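Local structure of DUF3224 domain-containing protein (Shewanella oneidensis, 2OOJ) at residues T8-V13 and Q124-F129. The protein is of unknown function but belongs to the DUF3224 family, with an antiparallel beta fold probably related to that of the allene oxide cyclases. Sequence-based numbering, arbitrary orientation.
Sequences TGKFDV and QHFYEF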
# COMPACT_ATOMS: atom_id res chain seq x y z
N THR B 8 3.18 -22.43 7.32
CA THR B 8 4.41 -21.67 7.57
C THR B 8 5.54 -22.21 6.69
O THR B 8 5.63 -23.41 6.41
CB THR B 8 4.85 -21.73 9.04
OG1 THR B 8 3.79 -21.26 9.87
CG2 THR B 8 6.11 -20.81 9.29
N GLY B 9 6.42 -21.32 6.29
CA GLY B 9 7.50 -21.70 5.37
C GLY B 9 8.45 -20.56 5.09
O GLY B 9 8.19 -19.44 5.52
N LYS B 10 9.53 -20.85 4.39
CA LYS B 10 10.57 -19.87 4.09
C LYS B 10 10.20 -19.07 2.84
O LYS B 10 9.48 -19.54 1.99
CB LYS B 10 11.90 -20.59 3.83
CG LYS B 10 12.33 -21.42 5.03
CD LYS B 10 13.73 -22.02 4.87
CE LYS B 10 14.18 -22.56 6.24
NZ LYS B 10 15.54 -23.19 6.22
N PHE B 11 10.65 -17.84 2.76
CA PHE B 11 10.71 -17.16 1.47
C PHE B 11 11.97 -16.29 1.36
O PHE B 11 12.52 -15.88 2.36
CB PHE B 11 9.45 -16.35 1.20
CG PHE B 11 9.31 -15.13 2.04
CD1 PHE B 11 8.72 -15.19 3.30
CD2 PHE B 11 9.74 -13.90 1.58
CE1 PHE B 11 8.57 -14.04 4.05
CE2 PHE B 11 9.62 -12.74 2.34
CZ PHE B 11 9.03 -12.80 3.57
N ASP B 12 12.42 -16.06 0.13
CA ASP B 12 13.51 -15.11 -0.14
C ASP B 12 12.95 -14.02 -1.02
O ASP B 12 12.05 -14.26 -1.77
CB ASP B 12 14.65 -15.85 -0.85
CG ASP B 12 15.17 -17.01 -0.03
OD1 ASP B 12 15.13 -16.94 1.24
OD2 ASP B 12 15.60 -18.00 -0.65
N VAL B 13 13.46 -12.81 -0.87
CA VAL B 13 13.03 -11.70 -1.71
C VAL B 13 14.25 -10.96 -2.24
O VAL B 13 15.25 -10.85 -1.54
CB VAL B 13 12.10 -10.73 -0.94
CG1 VAL B 13 12.78 -10.23 0.29
CG2 VAL B 13 11.68 -9.58 -1.87
N GLN B 124 16.58 -15.69 8.22
CA GLN B 124 15.70 -16.26 7.21
C GLN B 124 14.28 -15.74 7.43
O GLN B 124 13.74 -15.83 8.52
CB GLN B 124 15.73 -17.78 7.30
CG GLN B 124 14.74 -18.53 6.38
CD GLN B 124 15.10 -18.38 4.92
OE1 GLN B 124 16.18 -18.79 4.51
NE2 GLN B 124 14.22 -17.77 4.13
N HIS B 125 13.70 -15.18 6.38
CA HIS B 125 12.30 -14.78 6.38
C HIS B 125 11.39 -15.98 6.26
O HIS B 125 11.69 -16.90 5.49
CB HIS B 125 12.00 -13.85 5.23
CG HIS B 125 12.55 -12.49 5.42
ND1 HIS B 125 12.07 -11.64 6.40
CD2 HIS B 125 13.59 -11.86 4.84
CE1 HIS B 125 12.77 -10.52 6.37
NE2 HIS B 125 13.71 -10.63 5.44
N PHE B 126 10.29 -15.91 7.01
CA PHE B 126 9.27 -16.93 7.04
C PHE B 126 7.93 -16.25 6.84
O PHE B 126 7.69 -15.15 7.34
CB PHE B 126 9.25 -17.66 8.39
CG PHE B 126 10.38 -18.61 8.57
CD1 PHE B 126 11.60 -18.15 9.00
CD2 PHE B 126 10.22 -19.95 8.31
CE1 PHE B 126 12.65 -19.03 9.16
CE2 PHE B 126 11.27 -20.82 8.48
CZ PHE B 126 12.49 -20.35 8.89
N TYR B 127 7.07 -16.95 6.16
CA TYR B 127 5.66 -16.55 6.02
C TYR B 127 4.81 -17.45 6.91
O TYR B 127 5.13 -18.64 7.12
CB TYR B 127 5.20 -16.67 4.55
CG TYR B 127 5.19 -18.08 4.03
CD1 TYR B 127 4.07 -18.91 4.20
CD2 TYR B 127 6.26 -18.57 3.30
CE1 TYR B 127 4.08 -20.19 3.72
CE2 TYR B 127 6.29 -19.86 2.84
CZ TYR B 127 5.18 -20.67 3.04
OH TYR B 127 5.22 -21.95 2.56
N GLU B 128 3.74 -16.88 7.46
CA GLU B 128 2.70 -17.58 8.16
C GLU B 128 1.40 -17.18 7.46
O GLU B 128 1.00 -16.04 7.55
CB GLU B 128 2.67 -17.19 9.63
CG GLU B 128 3.87 -17.66 10.48
CD GLU B 128 5.09 -16.70 10.46
OE1 GLU B 128 4.92 -15.47 10.59
OE2 GLU B 128 6.23 -17.19 10.35
N PHE B 129 0.79 -18.12 6.74
CA PHE B 129 -0.31 -17.79 5.83
C PHE B 129 -1.56 -18.49 6.30
O PHE B 129 -1.59 -19.72 6.35
CB PHE B 129 0.11 -18.20 4.39
CG PHE B 129 -0.87 -17.81 3.31
CD1 PHE B 129 -1.61 -16.63 3.37
CD2 PHE B 129 -0.99 -18.58 2.18
CE1 PHE B 129 -2.48 -16.29 2.34
CE2 PHE B 129 -1.86 -18.23 1.16
CZ PHE B 129 -2.59 -17.07 1.25
O HOH W 1 14.86 -14.69 3.66
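Antiparallel strand pairing joins Thr8-Val13, in the first strand of the chain, to Gln124-Phe129, in the last. Gly9 and Tyr127 form a hydrogen-bonded pair: Tyr127 N gives to Gly9 O at 2.8 Å, and Gly9 N gives to Tyr127 O. The Tyr127 ring lies flat over the glycine backbone, with Gly9 N 3.5 Å above the ring centre. Tyr127 CG sits between the backbone N and the carbonyl carbon (chi1 65°), which turns the ring back over Gly9. Tyr127 OH is hydrogen-bonded to Tyr40 O and Leu43 N. Phe11 shares this face of the sheet. One face of its ring takes His125 CB in a CH-pi contact, 3.7 Å from the centroid. On the other face of the sheet, Lys10 runs beside Phe126, with CG 3.7 Å from Phe126 CE2. Near Asp12 the strands part. Water 1 bridges Phe11 O and His125 N there. Gln124, bent at chi2, turns its amide toward strand 8-13, and NE2 donates to Asp12 OD1 at 3.1 Å. The same nitrogen donates to His125 O at 3.0 Å, almost straight and in the amide plane. His125 O also accepts from Phe11 N. A leucine in place of Gln124 would probably leave Asp12 OD1 without this donor and His125 O with one bond fewer, where the strands diverge. Such pairing of first and last strands is consistent with the barrel of the allene oxide cyclase clan.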